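Local coordinates for folylpolyglutamate synthase protein FOLC (Mycobacterium tuberculosis, PDB 2VOS) that probably adds L-glutamate to dihydropteroate and, successively, to tetrahydrofolate at the cost of ATP, and binds ADP with a Mur ligase-type domain architecture, at residues Met158-Ala161 with Ala162-Asp165; Pro147-Ser150 with Lys151-Leu155; Ala210-Ala213 with Gly214-Gly218. One frame throughout, in Å; residues are numbered along the deposited sequence.

Contact 1: Met158-Ala161 with Ala162-Asp165; sequences MAFA and AFAD
F163 and A159 meet one helical turn apart, through backbone and ring alike. Four successive i to i+4 hydrogen bonds join the two four-residue halves of this piece of helix. A162 N donates to M158 O and F163 N to A159 O, the latter at 2.8 Å. A164 N reaches F160 O at a longer 3.3 Å, whereas D165 N meets A161 O at 2.8 Å with an N-H...O angle of 163°.

With CG beside its own backbone N (chi1 -64°), the F163 ring comes over A159 O, which sits 3.0 Å above one face, offset toward the rim. Farther out, CZ of F163 touches the methyl CB of A159 at 4.0 Å. The two phenylalanines do not stack: CD2 of F163 approaches the edge of the F160 ring, near its plane, 4.3 Å from CD1.

All this belongs to helix 151-165 of the Mur ligase middle domain, of the P-loop NTPase clan, where A159 and A162 pack on I108 of strand 108-110. F163 lies against I110 and T96 of the same sheet, while M158 and A161 turn to I127 of helix 117-140.

Y64 OH is also hydrogen-bonded to F160 O, and the carboxylate of D165, at the exposed end, lies close to the like-charged carboxylate of E126.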
HETATM    1  N   MSE A 158      17.991  -0.376   5.750  1.00 40.69           N
HETATM    2  CA  MSE A 158      18.401   0.492   4.652  1.00 41.69           C
HETATM    3  C   MSE A 158      17.600   1.784   4.586  1.00 41.06           C
HETATM    4  O   MSE A 158      18.174   2.872   4.391  1.00 40.80           O
HETATM    5  CB  MSE A 158      18.307  -0.268   3.306  1.00 42.52           C
HETATM    6  CG  MSE A 158      19.378  -1.345   3.148  1.00 40.71           C
HETATM    7 SE   MSE A 158      18.927  -2.446   1.570  1.00 44.51          SE
HETATM    8  CE  MSE A 158      18.941  -1.104   0.181  1.00 44.03           C
ATOM      9  N   ALA A 159      16.267   1.703   4.706  1.00 40.94           N
ATOM     10  CA  ALA A 159      15.453   2.922   4.608  1.00 39.75           C
ATOM     11  C   ALA A 159      15.897   3.890   5.750  1.00 40.48           C
ATOM     12  O   ALA A 159      16.115   5.136   5.534  1.00 41.08           O
ATOM     13  CB  ALA A 159      13.959   2.571   4.726  1.00 38.29           C
ATOM     14  N   PHE A 160      15.989   3.354   6.965  1.00 40.07           N
ATOM     15  CA  PHE A 160      16.305   4.191   8.122  1.00 40.84           C
ATOM     16  C   PHE A 160      17.685   4.828   7.997  1.00 40.53           C
ATOM     17  O   PHE A 160      17.850   5.986   8.401  1.00 40.35           O
ATOM     18  CB  PHE A 160      16.229   3.409   9.464  1.00 41.10           C
ATOM     19  CG  PHE A 160      14.829   2.978   9.853  1.00 42.35           C
ATOM     20  CD1 PHE A 160      13.729   3.782   9.538  1.00 43.44           C
ATOM     21  CD2 PHE A 160      14.609   1.794  10.546  1.00 42.07           C
ATOM     22  CE1 PHE A 160      12.429   3.415   9.865  1.00 44.33           C
ATOM     23  CE2 PHE A 160      13.267   1.431  10.943  1.00 39.39           C
ATOM     24  CZ  PHE A 160      12.190   2.245  10.584  1.00 42.75           C
ATOM     25  N   ALA A 161      18.666   4.062   7.501  1.00 41.08           N
ATOM     26  CA  ALA A 161      20.051   4.599   7.270  1.00 40.99           C
ATOM     27  C   ALA A 161      19.985   5.690   6.197  1.00 40.85           C
ATOM     28  O   ALA A 161      20.598   6.767   6.300  1.00 40.58           O
ATOM     29  CB  ALA A 161      20.959   3.454   6.795  1.00 41.18           C
ATOM     30  N   ALA A 162      19.256   5.408   5.123  1.00 38.52           N
ATOM     31  CA  ALA A 162      19.210   6.352   4.015  1.00 37.28           C
ATOM     32  C   ALA A 162      18.529   7.642   4.500  1.00 38.03           C
ATOM     33  O   ALA A 162      18.879   8.760   4.045  1.00 37.89           O
ATOM     34  CB  ALA A 162      18.396   5.743   2.855  1.00 38.27           C
ATOM     35  N   PHE A 163      17.539   7.535   5.389  1.00 37.59           N
ATOM     36  CA  PHE A 163      16.855   8.753   5.829  1.00 39.51           C
ATOM     37  C   PHE A 163      17.824   9.623   6.635  1.00 39.32           C
ATOM     38  O   PHE A 163      17.734  10.856   6.589  1.00 39.68           O
ATOM     39  CB  PHE A 163      15.603   8.450   6.692  1.00 38.83           C
ATOM     40  CG  PHE A 163      14.514   7.696   5.938  1.00 40.79           C
ATOM     41  CD1 PHE A 163      14.483   7.714   4.533  1.00 40.51           C
ATOM     42  CD2 PHE A 163      13.540   6.967   6.640  1.00 40.42           C
ATOM     43  CE1 PHE A 163      13.459   7.025   3.855  1.00 39.18           C
ATOM     44  CE2 PHE A 163      12.508   6.287   5.982  1.00 35.99           C
ATOM     45  CZ  PHE A 163      12.476   6.300   4.596  1.00 37.13           C
ATOM     46  N   ALA A 164      18.688   8.980   7.423  1.00 40.54           N
ATOM     47  CA  ALA A 164      19.703   9.732   8.203  1.00 40.44           C
ATOM     48  C   ALA A 164      20.840  10.280   7.289  1.00 39.87           C
ATOM     49  O   ALA A 164      21.372  11.364   7.549  1.00 39.00           O
ATOM     50  CB  ALA A 164      20.276   8.836   9.336  1.00 39.53           C
ATOM     51  N   ASP A 165      21.229   9.509   6.263  1.00 39.55           N
ATOM     52  CA  ASP A 165      22.206   9.948   5.241  1.00 40.84           C
ATOM     53  C   ASP A 165      21.760  11.169   4.493  1.00 39.93           C
ATOM     54  O   ASP A 165      22.600  11.951   4.054  1.00 39.24           O
ATOM     55  CB  ASP A 165      22.405   8.844   4.166  1.00 41.61           C
ATOM     56  CG  ASP A 165      23.165   7.623   4.701  1.00 49.65           C
ATOM     57  OD1 ASP A 165      23.866   7.732   5.744  1.00 55.81           O
ATOM     58  OD2 ASP A 165      23.068   6.542   4.066  1.00 49.99           O
TER

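Contact 2: Pro147-Ser150 with Lys151-Leu155; sequences PAMS and KFEVL
S150 ends an extended approach and hands the chain to the helix beginning at K151, whose first turn closes with V154 N bonded to S150 O at 3.1 Å. The S150 side chain bonds forward: OG, held between its own backbone N and carbonyl carbon (chi1 68°), accepts from E153 N at 3.0 Å with an N-H...O angle of 166°. E153 answers in the reverse direction. Its OE1 accepts from S150 N at 3.1 Å, met from above the carboxylate plane, 53° out of it.

That carboxylate has a second holder: OE2 forms a salt bridge with R49 of helix 48-56, which gives the two oxygens different partners. The selenomethionine M149 runs obliquely across E153, its terminal CE 3.7 Å from E153 CB, while its CB meets V154 CG2 at 4.0 Å. M149 also packs on I134 and L53. K151 reaches to helix 23-34, with salt bridges from NZ to E31 and to D35 just beyond it. Reciprocal bonding between an N-cap serine and the glutamate three residues on is the capping box, here starting helix 151-165 of the Mur ligase middle domain.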
ATOM      1  N   PRO A 147      19.210 -18.025  13.066  1.00 57.29           N
ATOM      2  CA  PRO A 147      18.570 -17.272  11.962  1.00 56.93           C
ATOM      3  C   PRO A 147      19.359 -16.035  11.442  1.00 55.85           C
ATOM      4  O   PRO A 147      19.863 -15.224  12.234  1.00 56.90           O
ATOM      5  CB  PRO A 147      17.230 -16.816  12.571  1.00 57.18           C
ATOM      6  CG  PRO A 147      17.509 -16.744  14.072  1.00 57.79           C
ATOM      7  CD  PRO A 147      18.437 -17.938  14.320  1.00 57.42           C
ATOM      8  N   ALA A 148      19.457 -15.895  10.125  1.00 53.39           N
ATOM      9  CA  ALA A 148      19.958 -14.652   9.536  1.00 50.73           C
ATOM     10  C   ALA A 148      18.875 -13.559   9.665  1.00 48.68           C
ATOM     11  O   ALA A 148      17.721 -13.846  10.020  1.00 48.07           O
ATOM     12  CB  ALA A 148      20.304 -14.869   8.091  1.00 50.23           C
HETATM   13  N   MSE A 149      19.238 -12.324   9.363  1.00 46.07           N
HETATM   14  CA  MSE A 149      18.253 -11.241   9.271  1.00 45.01           C
HETATM   15  C   MSE A 149      17.414 -11.503   8.038  1.00 44.42           C
HETATM   16  O   MSE A 149      17.934 -12.018   7.062  1.00 45.93           O
HETATM   17  CB  MSE A 149      18.952  -9.884   9.132  1.00 43.99           C
HETATM   18  CG  MSE A 149      19.856  -9.550  10.287  1.00 44.15           C
HETATM   19 SE   MSE A 149      20.302  -7.641  10.373  1.00 47.04          SE
HETATM   20  CE  MSE A 149      18.515  -7.058  10.921  1.00 49.81           C
ATOM     21  N   SER A 150      16.137 -11.151   8.060  1.00 43.62           N
ATOM     22  CA  SER A 150      15.281 -11.338   6.895  1.00 43.09           C
ATOM     23  C   SER A 150      15.514 -10.220   5.907  1.00 44.13           C
ATOM     24  O   SER A 150      16.084  -9.166   6.243  1.00 43.76           O
ATOM     25  CB  SER A 150      13.824 -11.298   7.288  1.00 42.51           C
ATOM     26  OG  SER A 150      13.451 -10.002   7.722  1.00 41.26           O
ATOM     27  N   LYS A 151      15.062 -10.440   4.686  1.00 43.39           N
ATOM     28  CA  LYS A 151      15.146  -9.400   3.687  1.00 43.01           C
ATOM     29  C   LYS A 151      14.376  -8.132   4.109  1.00 42.89           C
ATOM     30  O   LYS A 151      14.866  -7.013   3.935  1.00 41.68           O
ATOM     31  CB  LYS A 151      14.599  -9.939   2.375  1.00 43.70           C
ATOM     32  CG  LYS A 151      14.466  -8.840   1.365  1.00 44.01           C
ATOM     33  CD  LYS A 151      14.114  -9.397  -0.019  1.00 48.59           C
ATOM     34  CE  LYS A 151      14.268  -8.203  -1.053  1.00 51.22           C
ATOM     35  NZ  LYS A 151      13.868  -8.632  -2.492  1.00 52.14           N
ATOM     36  N   PHE A 152      13.177  -8.284   4.684  1.00 42.82           N
ATOM     37  CA  PHE A 152      12.465  -7.121   5.149  1.00 43.64           C
ATOM     38  C   PHE A 152      13.239  -6.345   6.242  1.00 44.52           C
ATOM     39  O   PHE A 152      13.295  -5.080   6.238  1.00 45.64           O
ATOM     40  CB  PHE A 152      11.011  -7.443   5.598  1.00 43.58           C
ATOM     41  CG  PHE A 152      10.197  -6.167   5.851  1.00 47.02           C
ATOM     42  CD1 PHE A 152       9.936  -5.280   4.786  1.00 46.67           C
ATOM     43  CD2 PHE A 152       9.775  -5.817   7.140  1.00 43.02           C
ATOM     44  CE1 PHE A 152       9.220  -4.092   4.978  1.00 46.58           C
ATOM     45  CE2 PHE A 152       9.070  -4.640   7.348  1.00 46.58           C
ATOM     46  CZ  PHE A 152       8.788  -3.758   6.277  1.00 46.56           C
ATOM     47  N   GLU A 153      13.840  -7.060   7.189  1.00 44.28           N
ATOM     48  CA  GLU A 153      14.653  -6.384   8.208  1.00 42.89           C
ATOM     49  C   GLU A 153      15.776  -5.539   7.577  1.00 42.59           C
ATOM     50  O   GLU A 153      15.980  -4.390   7.936  1.00 42.11           O
ATOM     51  CB  GLU A 153      15.220  -7.418   9.175  1.00 42.32           C
ATOM     52  CG  GLU A 153      14.175  -7.868  10.163  1.00 40.46           C
ATOM     53  CD  GLU A 153      14.630  -9.084  10.995  1.00 46.63           C
ATOM     54  OE1 GLU A 153      15.718  -9.631  10.761  1.00 42.89           O
ATOM     55  OE2 GLU A 153      13.889  -9.493  11.897  1.00 47.13           O
ATOM     56  N   VAL A 154      16.479  -6.107   6.619  1.00 42.94           N
ATOM     57  CA  VAL A 154      17.534  -5.389   5.934  1.00 43.03           C
ATOM     58  C   VAL A 154      16.992  -4.186   5.132  1.00 43.55           C
ATOM     59  O   VAL A 154      17.581  -3.094   5.202  1.00 44.04           O
ATOM     60  CB  VAL A 154      18.370  -6.335   5.044  1.00 41.79           C
ATOM     61  CG1 VAL A 154      19.436  -5.527   4.317  1.00 43.64           C
ATOM     62  CG2 VAL A 154      19.021  -7.435   5.924  1.00 44.12           C
ATOM     63  N   LEU A 155      15.896  -4.368   4.375  1.00 43.73           N
ATOM     64  CA  LEU A 155      15.310  -3.242   3.660  1.00 43.28           C
ATOM     65  C   LEU A 155      14.929  -2.128   4.618  1.00 42.23           C
ATOM     66  O   LEU A 155      15.111  -0.942   4.338  1.00 42.22           O
ATOM     67  CB  LEU A 155      14.070  -3.678   2.893  1.00 43.25           C
ATOM     68  CG  LEU A 155      14.303  -4.574   1.696  1.00 48.74           C
ATOM     69  CD1 LEU A 155      12.936  -5.213   1.200  1.00 47.35           C
ATOM     70  CD2 LEU A 155      15.050  -3.816   0.593  1.00 50.86           C
TER

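Contact 3: Ala210-Ala213 with Gly214-Gly218; sequences AGIA and GEKAG
I212 and K216 run side by side and point the same way along one flank of helix 209-217, in the P-loop-type Mur ligase middle domain. Their direct touch is between carbons, CG2 of I212 lying 3.7 Å from CE of K216. The lysine also lays its aliphatic stem past the backbone of the preceding turn, with CG 3.5 Å from I212 O. This follows from its first torsion, which sets CG beside the backbone N (chi1 -53°); the chain then stays extended until it bends at the last torsion, and NZ is hydrogen-bonded to a glycerol, probably from the crystallisation liquor.

Behind the side chains stands the helical ladder. G214 N bonds to A210 O at 2.9 Å and E215 N to G211 O at 3.1 Å, while the bond from K216 N to I212 O, at 3.3 Å, is weak though nearly straight. A217 N then reaches A213 O at 3.0 Å.

Farther out, the helix is held on more than one side. A210 and A213 press on V244 of helix 239-251, and A213 also meets V241 there. I212 rests on I199, and R180 binds the carbonyl of G214 while pairing through its backbone with E215.

The K216 flank looks to the nucleotide site. Its side chain touches T72 and I197, and lies about 6 Å from that of the ADP-binding K75 and about 8 Å from the bound magnesium. One residue past A217, G218 N is bonded to E215 O at 3.0 Å.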
ATOM      1  N   ALA A 210     -10.288  -9.045  16.626  1.00 48.64           N
ATOM      2  CA  ALA A 210      -9.702  -8.454  17.803  1.00 48.43           C
ATOM      3  C   ALA A 210      -8.174  -8.698  17.932  1.00 48.04           C
ATOM      4  O   ALA A 210      -7.425  -7.769  18.266  1.00 49.18           O
ATOM      5  CB  ALA A 210     -10.408  -8.970  19.005  1.00 47.68           C
ATOM      6  N   GLY A 211      -7.716  -9.917  17.675  1.00 45.62           N
ATOM      7  CA  GLY A 211      -6.278 -10.224  17.700  1.00 44.26           C
ATOM      8  C   GLY A 211      -5.579  -9.495  16.557  1.00 43.70           C
ATOM      9  O   GLY A 211      -4.446  -9.016  16.703  1.00 43.06           O
ATOM     10  N   ILE A 212      -6.261  -9.411  15.419  1.00 42.54           N
ATOM     11  CA  ILE A 212      -5.726  -8.691  14.255  1.00 43.69           C
ATOM     12  C   ILE A 212      -5.548  -7.209  14.596  1.00 43.01           C
ATOM     13  O   ILE A 212      -4.472  -6.651  14.385  1.00 44.93           O
ATOM     14  CB  ILE A 212      -6.599  -8.903  12.973  1.00 43.68           C
ATOM     15  CG1 ILE A 212      -6.638 -10.396  12.589  1.00 45.23           C
ATOM     16  CG2 ILE A 212      -6.083  -8.044  11.801  1.00 41.49           C
ATOM     17  CD1 ILE A 212      -7.562 -10.705  11.395  1.00 49.09           C
ATOM     18  N   ALA A 213      -6.584  -6.597  15.163  1.00 43.35           N
ATOM     19  CA  ALA A 213      -6.554  -5.190  15.628  1.00 41.81           C
ATOM     20  C   ALA A 213      -5.462  -4.954  16.636  1.00 42.11           C
ATOM     21  O   ALA A 213      -4.712  -3.979  16.529  1.00 41.23           O
ATOM     22  CB  ALA A 213      -7.882  -4.796  16.238  1.00 41.54           C
ATOM     23  N   GLY A 214      -5.365  -5.847  17.616  1.00 40.68           N
ATOM     24  CA  GLY A 214      -4.292  -5.764  18.617  1.00 41.84           C
ATOM     25  C   GLY A 214      -2.855  -5.746  18.093  1.00 42.10           C
ATOM     26  O   GLY A 214      -2.001  -4.973  18.572  1.00 42.10           O
ATOM     27  N   GLU A 215      -2.554  -6.619  17.141  1.00 41.01           N
ATOM     28  CA  GLU A 215      -1.252  -6.605  16.556  1.00 42.36           C
ATOM     29  C   GLU A 215      -0.932  -5.247  15.876  1.00 42.28           C
ATOM     30  O   GLU A 215       0.169  -4.674  16.073  1.00 44.39           O
ATOM     31  CB  GLU A 215      -1.137  -7.726  15.508  1.00 42.95           C
ATOM     32  CG  GLU A 215       0.298  -7.938  15.086  1.00 44.32           C
ATOM     33  CD  GLU A 215       0.451  -9.034  14.041  1.00 52.57           C
ATOM     34  OE1 GLU A 215      -0.571  -9.488  13.465  1.00 55.83           O
ATOM     35  OE2 GLU A 215       1.608  -9.414  13.772  1.00 53.45           O
ATOM     36  N   LYS A 216      -1.845  -4.741  15.054  1.00 42.08           N
ATOM     37  CA  LYS A 216      -1.591  -3.449  14.367  1.00 43.60           C
ATOM     38  C   LYS A 216      -1.452  -2.308  15.359  1.00 44.00           C
ATOM     39  O   LYS A 216      -0.723  -1.352  15.101  1.00 45.15           O
ATOM     40  CB  LYS A 216      -2.685  -3.134  13.356  1.00 43.05           C
ATOM     41  CG  LYS A 216      -2.861  -4.331  12.382  1.00 44.98           C
ATOM     42  CD  LYS A 216      -3.852  -3.972  11.291  1.00 45.02           C
ATOM     43  CE  LYS A 216      -4.178  -5.193  10.408  1.00 46.97           C
ATOM     44  NZ  LYS A 216      -2.946  -5.663   9.681  1.00 40.91           N
ATOM     45  N   ALA A 217      -2.186  -2.388  16.473  1.00 42.27           N
ATOM     46  CA  ALA A 217      -2.143  -1.360  17.487  1.00 41.89           C
ATOM     47  C   ALA A 217      -0.769  -1.294  18.125  1.00 42.28           C
ATOM     48  O   ALA A 217      -0.451  -0.303  18.796  1.00 42.82           O
ATOM     49  CB  ALA A 217      -3.192  -1.623  18.550  1.00 42.03           C
ATOM     50  N   GLY A 218       0.048  -2.333  17.948  1.00 41.90           N
ATOM     51  CA  GLY A 218       1.381  -2.320  18.556  1.00 41.61           C
ATOM     52  C   GLY A 218       2.278  -1.178  18.057  1.00 42.25           C
ATOM     53  O   GLY A 218       3.330  -0.933  18.632  1.00 42.95           O
TER

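Contacts 1 and 2 share helix 151-165: contact 2 starts it and contact 1 takes up its last two turns, their centres 16 Å apart. Contact 3 lies on another helix, 209-217, with its centre 28 Å from that of contact 1 and 23 Å from that of contact 2. Contact 1 is the most buried and relies on alanines and phenylalanines set against a sheet and a neighbouring helix. Contact 2, only partly buried, exchanges side-chain and backbone bonds where a loop becomes helix. Contact 3, also partly buried, combines small residues facing a helix with a lysine directed toward the nucleotide and magnesium region.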